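Local coordinates for protein lipase-specific foldase (Burkholderia glumae, PDB 2ES4) that assists the folding of an extracellular lipase while that enzyme passes through the bacterial periplasm, at residues 111-116 and 120-125; 130-135 and 179-184; 238-243 and 259-264. All coordinates share one frame; numbering follows the deposited sequence.

How the contacts relate
The chain runs through the three contacts in series, so none encloses or crosses another. Contact 1 comes first and closes the short turn between helix 101-116 and helix 120-137. The second of these helices continues into contact 2, where residues 130-135 meet 179-184; that longer loop takes in helix 155-172 and ties helix 120-137 to helix 177-198. The centres of contacts 1 and 2 are about 17 Å apart, on the same side of the chain's centre. Contact 3 lies on the opposite side, its centre about 44 Å from that of contact 2. It brings helix 221-245 against the turn leading into helix 263-294, closing a loop around helix 250-258.

Contact 1. Residues 111-116 and 120-125; sequences EIAAQL and PAQAEA
Leu116 and Ile112 of one helix push their branches against Ala121 and Ala125 of the next, forming the inner seam of an antiparallel helical hairpin. A short turn follows the first helix and helix 120-137 sets off in return; the two short segments run at 158° with their axes 9.2 Å apart. The bumps come from the first helix and the hollows from the second, where small alanines one turn apart leave room for larger neighbours. CD1 of Leu116 settles over this alanine row, 3.6 Å from CB of Ala121 and 4.1 Å from CB of Ala125. One turn earlier, Ile112 points its gamma methyl into the same row, CG2 lying 3.7 Å from the Ala125 CB. With CG1 beside the backbone N (chi1 -67°), the CG2 methyl of Ile112 is left anti to it, while the CG1 branch carries CD1 alongside Ala125 as well. The beta carbon of Ala125 is thus shared by both branched residues. Beyond the pair, Phe88 and Phe89 of helix 84-90 lie against Ile112, and Leu71 of a loop against Leu116, so the seam is buried within a wider apolar layer. Gln122 is the one bump sent the other way. Its chain leaves with CG anti to the backbone N (chi1 170°) and stays extended, laying the methylenes across the last turn near Leu116. Near its base, CB comes to 3.1 Å from the carbonyl O of Leu116, an oxygen that is hydrogen-bonded to Ser119 OG in the turn. At the far end the carboxamide splits its duties: OE1 is hydrogen-bonded to the backbone N of Gly118, while Gln122 NE2 rests 3.5 Å from Ala113 CB.

Contact 2. Residues 130-135 and 179-184; sequences RRYRAY and PFFGDE
Tyr132 and Phe180 make a T-shaped (edge-to-face) pair, the first of two ring contacts joining helix 120-137 to helix 177-198 in the all-helical fold. The edge belongs to Phe180: its CE2 stands 3.5 Å above the plane of the Tyr132 ring, over the centre, and the two planes meet at 89°. The tyrosine ring reaches this place because its CG lies anti to the backbone N (chi1 -162°), which swings the ring toward the other helix although the bond to CB does not aim there. Tyr135 and Phe181 meet differently, nearly parallel but too far displaced to stack. The two side chains extend head-on from their helices with planes 25° apart, and with centroids separated by 5.0 Å the rings share little area. CZ of Phe181 lies over one face of the Tyr135 ring, and Phe181 CE2 is 3.5 Å from Tyr135 CE2. Phe181 CZ lies 3.6 Å from the Tyr135 hydroxyl O. Simple apolar contact joins the two pairs, Phe181 CZ approaching Tyr132 CE2 at 4.2 Å. Ala169 of helix 155-172 touches both Tyr135 and Phe181, while Phe89 and Val85 of helix 84-90 touch Tyr132 and Phe180 respectively. The polar bonds are made with helix 84-90: Tyr132 OH is hydrogen-bonded to Asp90, and Glu184 OE1, at the edge of the Phe181 ring and in its plane, forms a salt bridge with Arg86, which also bonds the Phe180 carbonyl. The axes of the two short segments come no closer than 13.6 Å, so the backbones stay well apart and the four buried rings bridge the gap; attraction across the interface is probably mainly dispersion, with an electrostatic part in the edge-to-face pair.

Contact 3. Residues 238-243 and 259-264; sequences TKIADL and QTLGPE
The ends of Lys239 and Thr260 meet head-on, joining helix 221-245 to the turn between helices 250-258 and 263-294. Lys239 has the most surface buried here. Two successive bends, chi3 70° and chi4 63°, fold the end of its chain over, and it is a carbon, CE, that does the touching. This CE lies 3.4 Å from Thr260 OG1 and a rather tight 3.5 Å from Thr260 CB. The ammonium nitrogen NZ passes on to the methyl, 3.9 Å from Thr260 CG2. Leu261 is next in buried surface and spans two neighbours with its two branches: CD2 meets the lysine chain, 4.3 Å from Lys239 CD, and CD1 meets Ile240, 4.2 Å from its CG1. Ile257 of helix 250-258 also touches Ile240, and an apolar side chain of a second protein chain, probably the client lipase, packs on the same isoleucine. Thr260, the third of these residues, has its hydroxyl engaged by the preceding helix, OG1 being hydrogen-bonded to the carbonyls of Gln256 and Ile257 at the end of helix 250-258. The bent lysine, for its part, presents mainly a methylene to the threonine. The contact is therefore held by van der Waals packing that is apolar at Ile240 and Leu261 and mixed at the more open lysine-threonine end.

Contact 1. Residues 111-116 and 120-125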
loop_
_atom_site.group_PDB
_atom_site.type_symbol
_atom_site.label_atom_id
_atom_site.label_comp_id
_atom_site.label_asym_id
_atom_site.label_seq_id
_atom_site.Cartn_x
_atom_site.Cartn_y
_atom_site.Cartn_z
ATOM N N GLU B 111 -16.740 20.843 -12.012
ATOM C CA GLU B 111 -17.174 19.493 -11.648
ATOM C C GLU B 111 -18.567 19.507 -11.034
ATOM O O GLU B 111 -19.396 18.656 -11.353
ATOM C CB GLU B 111 -16.186 18.854 -10.681
ATOM C CG GLU B 111 -14.788 18.672 -11.231
ATOM C CD GLU B 111 -14.551 17.319 -11.872
ATOM O OE1 GLU B 111 -15.168 17.029 -12.914
ATOM O OE2 GLU B 111 -13.736 16.541 -11.335
ATOM N N ILE B 112 -18.827 20.500 -10.183
ATOM C CA ILE B 112 -20.137 20.657 -9.550
ATOM C C ILE B 112 -21.181 20.934 -10.631
ATOM O O ILE B 112 -22.243 20.309 -10.651
ATOM C CB ILE B 112 -20.155 21.830 -8.548
ATOM C CG1 ILE B 112 -19.264 21.516 -7.349
ATOM C CG2 ILE B 112 -21.586 22.111 -8.084
ATOM C CD1 ILE B 112 -19.132 22.637 -6.344
ATOM N N ALA B 113 -20.846 21.855 -11.536
ATOM C CA ALA B 113 -21.727 22.237 -12.634
ATOM C C ALA B 113 -22.052 21.063 -13.543
ATOM O O ALA B 113 -23.181 20.902 -13.960
ATOM C CB ALA B 113 -21.112 23.351 -13.439
ATOM N N ALA B 114 -21.069 20.207 -13.800
ATOM C CA ALA B 114 -21.273 19.040 -14.655
ATOM C C ALA B 114 -22.391 18.130 -14.137
ATOM O O ALA B 114 -23.195 17.620 -14.915
ATOM C CB ALA B 114 -19.983 18.265 -14.780
ATOM N N GLN B 115 -22.469 17.994 -12.816
ATOM C CA GLN B 115 -23.480 17.156 -12.183
ATOM C C GLN B 115 -24.771 17.884 -11.826
ATOM O O GLN B 115 -25.863 17.338 -11.999
ATOM C CB GLN B 115 -22.914 16.510 -10.913
ATOM C CG GLN B 115 -21.833 15.469 -11.145
ATOM C CD GLN B 115 -21.406 14.770 -9.863
ATOM O OE1 GLN B 115 -22.233 14.465 -9.000
ATOM N NE2 GLN B 115 -20.111 14.514 -9.734
ATOM N N LEU B 116 -24.639 19.100 -11.300
ATOM C CA LEU B 116 -25.792 19.870 -10.841
ATOM C C LEU B 116 -26.066 21.184 -11.559
ATOM O O LEU B 116 -26.700 22.073 -10.988
ATOM C CB LEU B 116 -25.639 20.139 -9.341
ATOM C CG LEU B 116 -25.195 18.980 -8.449
ATOM C CD1 LEU B 116 -24.935 19.454 -7.061
ATOM C CD2 LEU B 116 -26.235 17.871 -8.479
ATOM N N PRO B 120 -30.880 23.972 -7.468
ATOM C CA PRO B 120 -30.621 24.482 -6.114
ATOM C C PRO B 120 -29.425 23.790 -5.462
ATOM O O PRO B 120 -28.657 24.423 -4.733
ATOM C CB PRO B 120 -31.914 24.142 -5.379
ATOM C CG PRO B 120 -32.943 24.248 -6.454
ATOM C CD PRO B 120 -32.290 23.536 -7.582
ATOM N N ALA B 121 -29.242 22.511 -5.798
ATOM C CA ALA B 121 -28.140 21.700 -5.285
ATOM C C ALA B 121 -26.785 22.293 -5.659
ATOM O O ALA B 121 -25.867 22.282 -4.845
ATOM C CB ALA B 121 -28.252 20.289 -5.791
ATOM N N GLN B 122 -26.680 22.841 -6.871
ATOM C CA GLN B 122 -25.439 23.462 -7.339
ATOM C C GLN B 122 -24.986 24.586 -6.421
ATOM O O GLN B 122 -23.832 24.610 -5.997
ATOM C CB GLN B 122 -25.597 23.992 -8.761
ATOM C CG GLN B 122 -24.437 24.852 -9.243
ATOM C CD GLN B 122 -24.545 25.237 -10.690
ATOM O OE1 GLN B 122 -25.601 25.664 -11.164
ATOM N NE2 GLN B 122 -23.441 25.096 -11.411
ATOM N N ALA B 123 -25.909 25.495 -6.104
ATOM C CA ALA B 123 -25.616 26.618 -5.218
ATOM C C ALA B 123 -25.283 26.088 -3.830
ATOM O O ALA B 123 -24.354 26.574 -3.179
ATOM C CB ALA B 123 -26.800 27.560 -5.148
ATOM N N GLU B 124 -26.004 25.044 -3.420
ATOM C CA GLU B 124 -25.797 24.408 -2.122
ATOM C C GLU B 124 -24.398 23.793 -2.070
ATOM O O GLU B 124 -23.670 23.989 -1.096
ATOM C CB GLU B 124 -26.847 23.329 -1.891
ATOM C CG GLU B 124 -27.078 22.973 -0.438
ATOM C CD GLU B 124 -28.100 21.878 -0.275
ATOM O OE1 GLU B 124 -29.166 21.982 -0.905
ATOM O OE2 GLU B 124 -27.838 20.914 0.472
ATOM N N ALA B 125 -24.010 23.115 -3.155
ATOM C CA ALA B 125 -22.692 22.488 -3.268
ATOM C C ALA B 125 -21.579 23.510 -3.212
ATOM O O ALA B 125 -20.596 23.317 -2.497
ATOM C CB ALA B 125 -22.600 21.669 -4.532
#

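Contact 2. Residues 130-135 and 179-184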
loop_
_atom_site.group_PDB
_atom_site.type_symbol
_atom_site.label_atom_id
_atom_site.label_comp_id
_atom_site.label_asym_id
_atom_site.label_seq_id
_atom_site.Cartn_x
_atom_site.Cartn_y
_atom_site.Cartn_z
ATOM N N ARG B 130 -17.256 26.488 -0.032
ATOM C CA ARG B 130 -16.768 27.672 0.662
ATOM C C ARG B 130 -16.419 27.346 2.111
ATOM O O ARG B 130 -15.326 27.660 2.585
ATOM C CB ARG B 130 -17.796 28.795 0.616
ATOM N N ARG B 131 -17.329 26.650 2.786
ATOM C CA ARG B 131 -17.124 26.261 4.175
ATOM C C ARG B 131 -16.005 25.239 4.355
ATOM O O ARG B 131 -15.291 25.274 5.358
ATOM C CB ARG B 131 -18.426 25.750 4.778
ATOM C CG ARG B 131 -19.335 26.872 5.245
ATOM C CD ARG B 131 -20.613 26.349 5.873
ATOM N NE ARG B 131 -21.598 25.941 4.875
ATOM C CZ ARG B 131 -22.856 25.605 5.153
ATOM N NH1 ARG B 131 -23.295 25.622 6.406
ATOM N NH2 ARG B 131 -23.680 25.256 4.173
ATOM N N TYR B 132 -15.829 24.365 3.363
ATOM C CA TYR B 132 -14.780 23.356 3.416
ATOM C C TYR B 132 -13.413 23.994 3.288
ATOM O O TYR B 132 -12.521 23.709 4.075
ATOM C CB TYR B 132 -14.966 22.298 2.328
ATOM C CG TYR B 132 -14.198 21.009 2.562
ATOM C CD1 TYR B 132 -14.043 20.079 1.525
ATOM C CD2 TYR B 132 -13.654 20.690 3.834
ATOM C CE1 TYR B 132 -13.363 18.855 1.740
ATOM C CE2 TYR B 132 -12.978 19.480 4.059
ATOM C CZ TYR B 132 -12.837 18.568 3.005
ATOM O OH TYR B 132 -12.165 17.395 3.219
ATOM N N ARG B 133 -13.259 24.866 2.299
ATOM C CA ARG B 133 -11.993 25.550 2.086
ATOM C C ARG B 133 -11.641 26.449 3.269
ATOM O O ARG B 133 -10.467 26.646 3.571
ATOM C CB ARG B 133 -12.026 26.341 0.784
ATOM C CG ARG B 133 -13.029 27.461 0.743
ATOM C CD ARG B 133 -13.164 28.049 -0.624
ATOM N NE ARG B 133 -11.859 28.417 -1.147
ATOM C CZ ARG B 133 -11.657 28.987 -2.326
ATOM N NH1 ARG B 133 -12.682 29.269 -3.122
ATOM N NH2 ARG B 133 -10.422 29.263 -2.714
ATOM N N ALA B 134 -12.671 26.943 3.962
ATOM C CA ALA B 134 -12.482 27.784 5.141
ATOM C C ALA B 134 -11.871 26.912 6.232
ATOM O O ALA B 134 -11.051 27.379 7.019
ATOM C CB ALA B 134 -13.802 28.358 5.607
ATOM N N TYR B 135 -12.236 25.628 6.217
ATOM C CA TYR B 135 -11.727 24.647 7.165
ATOM C C TYR B 135 -10.221 24.491 7.020
ATOM O O TYR B 135 -9.516 24.477 8.022
ATOM C CB TYR B 135 -12.463 23.307 6.976
ATOM C CG TYR B 135 -11.895 22.127 7.720
ATOM C CD1 TYR B 135 -10.751 21.445 7.242
ATOM C CD2 TYR B 135 -12.485 21.684 8.906
ATOM C CE1 TYR B 135 -10.202 20.368 7.936
ATOM C CE2 TYR B 135 -11.945 20.593 9.613
ATOM C CZ TYR B 135 -10.808 19.942 9.116
ATOM O OH TYR B 135 -10.293 18.863 9.784
ATOM N N PRO B 179 -21.436 14.842 8.927
ATOM C CA PRO B 179 -21.303 13.949 7.779
ATOM C C PRO B 179 -19.885 13.901 7.218
ATOM O O PRO B 179 -19.462 12.876 6.711
ATOM C CB PRO B 179 -22.296 14.545 6.792
ATOM C CG PRO B 179 -22.281 15.947 7.089
ATOM C CD PRO B 179 -22.334 15.954 8.568
ATOM N N PHE B 180 -19.141 14.988 7.393
ATOM C CA PHE B 180 -17.771 15.076 6.909
ATOM C C PHE B 180 -16.766 14.264 7.702
ATOM O O PHE B 180 -16.033 13.453 7.136
ATOM C CB PHE B 180 -17.308 16.532 6.868
ATOM C CG PHE B 180 -17.551 17.216 5.559
ATOM C CD1 PHE B 180 -18.805 17.149 4.922
ATOM C CD2 PHE B 180 -16.516 17.941 4.948
ATOM C CE1 PHE B 180 -19.022 17.796 3.686
ATOM C CE2 PHE B 180 -16.718 18.592 3.716
ATOM C CZ PHE B 180 -17.970 18.519 3.084
ATOM N N PHE B 181 -16.746 14.472 9.016
ATOM C CA PHE B 181 -15.792 13.796 9.884
ATOM C C PHE B 181 -16.379 12.884 10.941
ATOM O O PHE B 181 -15.635 12.343 11.755
ATOM C CB PHE B 181 -14.884 14.827 10.554
ATOM C CG PHE B 181 -14.172 15.708 9.588
ATOM C CD1 PHE B 181 -13.155 15.195 8.765
ATOM C CD2 PHE B 181 -14.530 17.055 9.468
ATOM C CE1 PHE B 181 -12.501 16.018 7.826
ATOM C CE2 PHE B 181 -13.885 17.881 8.537
ATOM C CZ PHE B 181 -12.870 17.367 7.711
ATOM N N GLY B 182 -17.695 12.682 10.909
ATOM C CA GLY B 182 -18.355 11.826 11.888
ATOM C C GLY B 182 -17.714 10.469 12.061
ATOM O O GLY B 182 -17.149 10.190 13.115
ATOM N N ASP B 183 -17.707 9.675 10.992
ATOM C CA ASP B 183 -17.118 8.338 11.015
ATOM C C ASP B 183 -15.619 8.364 11.296
ATOM O O ASP B 183 -15.138 7.616 12.149
ATOM C CB ASP B 183 -17.375 7.619 9.693
ATOM C CG ASP B 183 -18.850 7.546 9.344
ATOM O OD1 ASP B 183 -19.648 7.077 10.186
ATOM O OD2 ASP B 183 -19.211 7.964 8.224
ATOM N N GLU B 184 -14.908 9.264 10.617
ATOM C CA GLU B 184 -13.460 9.414 10.778
ATOM C C GLU B 184 -13.065 9.627 12.239
ATOM O O GLU B 184 -12.159 8.961 12.743
ATOM C CB GLU B 184 -12.956 10.579 9.930
ATOM C CG GLU B 184 -11.445 10.779 9.954
ATOM C CD GLU B 184 -11.003 11.934 9.089
ATOM O OE1 GLU B 184 -11.309 11.915 7.881
ATOM O OE2 GLU B 184 -10.348 12.861 9.612
#

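Contact 3. Residues 238-243 and 259-264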
loop_
_atom_site.group_PDB
_atom_site.type_symbol
_atom_site.label_atom_id
_atom_site.label_comp_id
_atom_site.label_asym_id
_atom_site.label_seq_id
_atom_site.Cartn_x
_atom_site.Cartn_y
_atom_site.Cartn_z
ATOM N N THR B 238 -8.560 -18.199 4.803
ATOM C CA THR B 238 -7.816 -18.834 5.892
ATOM C C THR B 238 -8.096 -20.333 6.007
ATOM O O THR B 238 -7.189 -21.102 6.325
ATOM C CB THR B 238 -8.104 -18.157 7.249
ATOM O OG1 THR B 238 -7.741 -16.775 7.176
ATOM C CG2 THR B 238 -7.313 -18.811 8.377
ATOM N N LYS B 239 -9.334 -20.746 5.733
ATOM C CA LYS B 239 -9.690 -22.164 5.803
ATOM C C LYS B 239 -8.882 -22.968 4.792
ATOM O O LYS B 239 -8.384 -24.051 5.103
ATOM C CB LYS B 239 -11.172 -22.372 5.534
ATOM C CG LYS B 239 -12.088 -21.696 6.538
ATOM C CD LYS B 239 -13.532 -22.052 6.296
ATOM C CE LYS B 239 -13.737 -23.484 6.646
ATOM N NZ LYS B 239 -13.506 -23.808 8.070
ATOM N N ILE B 240 -8.709 -22.392 3.602
ATOM C CA ILE B 240 -7.941 -23.032 2.540
ATOM C C ILE B 240 -6.465 -23.071 2.933
ATOM O O ILE B 240 -5.826 -24.124 2.843
ATOM C CB ILE B 240 -8.107 -22.288 1.196
ATOM C CG1 ILE B 240 -9.575 -22.322 0.761
ATOM C CG2 ILE B 240 -7.222 -22.921 0.123
ATOM C CD1 ILE B 240 -9.873 -21.558 -0.512
ATOM N N ALA B 241 -5.953 -21.936 3.413
ATOM C CA ALA B 241 -4.555 -21.820 3.832
ATOM C C ALA B 241 -4.200 -22.816 4.927
ATOM O O ALA B 241 -3.150 -23.452 4.866
ATOM C CB ALA B 241 -4.251 -20.407 4.293
ATOM N N ASP B 242 -5.111 -22.993 5.886
ATOM C CA ASP B 242 -4.905 -23.930 6.991
ATOM C C ASP B 242 -4.782 -25.375 6.519
ATOM O O ASP B 242 -3.940 -26.122 7.023
ATOM C CB ASP B 242 -6.030 -23.824 8.024
ATOM C CG ASP B 242 -5.996 -22.522 8.808
ATOM O OD1 ASP B 242 -4.898 -21.960 9.021
ATOM O OD2 ASP B 242 -7.081 -22.056 9.216
ATOM N N LEU B 243 -5.589 -25.749 5.528
ATOM C CA LEU B 243 -5.539 -27.103 4.983
ATOM C C LEU B 243 -4.224 -27.361 4.255
ATOM O O LEU B 243 -3.679 -28.464 4.322
ATOM C CB LEU B 243 -6.723 -27.357 4.061
ATOM C CG LEU B 243 -8.037 -27.583 4.800
ATOM C CD1 LEU B 243 -9.189 -27.481 3.852
ATOM C CD2 LEU B 243 -8.009 -28.947 5.477
ATOM N N GLN B 259 -17.703 -28.961 2.505
ATOM C CA GLN B 259 -18.661 -28.870 3.599
ATOM C C GLN B 259 -18.621 -27.563 4.380
ATOM O O GLN B 259 -19.224 -27.457 5.450
ATOM C CB GLN B 259 -18.537 -30.072 4.539
ATOM C CG GLN B 259 -17.194 -30.218 5.225
ATOM C CD GLN B 259 -17.164 -31.379 6.185
ATOM O OE1 GLN B 259 -17.484 -32.512 5.820
ATOM N NE2 GLN B 259 -16.779 -31.108 7.429
ATOM N N THR B 260 -17.885 -26.577 3.863
ATOM C CA THR B 260 -17.797 -25.273 4.509
ATOM C C THR B 260 -18.018 -24.144 3.509
ATOM O O THR B 260 -18.912 -23.317 3.692
ATOM C CB THR B 260 -16.466 -25.073 5.234
ATOM O OG1 THR B 260 -15.372 -25.313 4.339
ATOM C CG2 THR B 260 -16.345 -25.997 6.453
ATOM N N LEU B 261 -17.236 -24.136 2.432
ATOM C CA LEU B 261 -17.355 -23.103 1.402
ATOM C C LEU B 261 -18.203 -23.502 0.206
ATOM O O LEU B 261 -18.576 -22.650 -0.603
ATOM C CB LEU B 261 -15.970 -22.662 0.921
ATOM C CG LEU B 261 -15.004 -22.124 1.979
ATOM C CD1 LEU B 261 -13.720 -21.669 1.304
ATOM C CD2 LEU B 261 -15.654 -20.974 2.735
ATOM N N GLY B 262 -18.506 -24.791 0.092
ATOM C CA GLY B 262 -19.306 -25.253 -1.026
ATOM C C GLY B 262 -18.480 -26.007 -2.049
ATOM O O GLY B 262 -17.252 -25.835 -2.101
ATOM N N PRO B 263 -19.126 -26.829 -2.900
ATOM C CA PRO B 263 -18.453 -27.627 -3.935
ATOM C C PRO B 263 -17.667 -26.880 -5.016
ATOM O O PRO B 263 -16.672 -27.408 -5.520
ATOM C CB PRO B 263 -19.595 -28.459 -4.519
ATOM C CG PRO B 263 -20.767 -27.604 -4.297
ATOM C CD PRO B 263 -20.580 -27.074 -2.927
ATOM N N GLU B 264 -18.088 -25.661 -5.356
ATOM C CA GLU B 264 -17.389 -24.876 -6.379
ATOM C C GLU B 264 -16.017 -24.443 -5.887
ATOM O O GLU B 264 -15.017 -24.632 -6.583
ATOM C CB GLU B 264 -18.204 -23.657 -6.789
ATOM C CG GLU B 264 -19.444 -24.003 -7.589
ATOM C CD GLU B 264 -20.387 -22.829 -7.718
ATOM O OE1 GLU B 264 -20.998 -22.440 -6.699
ATOM O OE2 GLU B 264 -20.518 -22.295 -8.837
#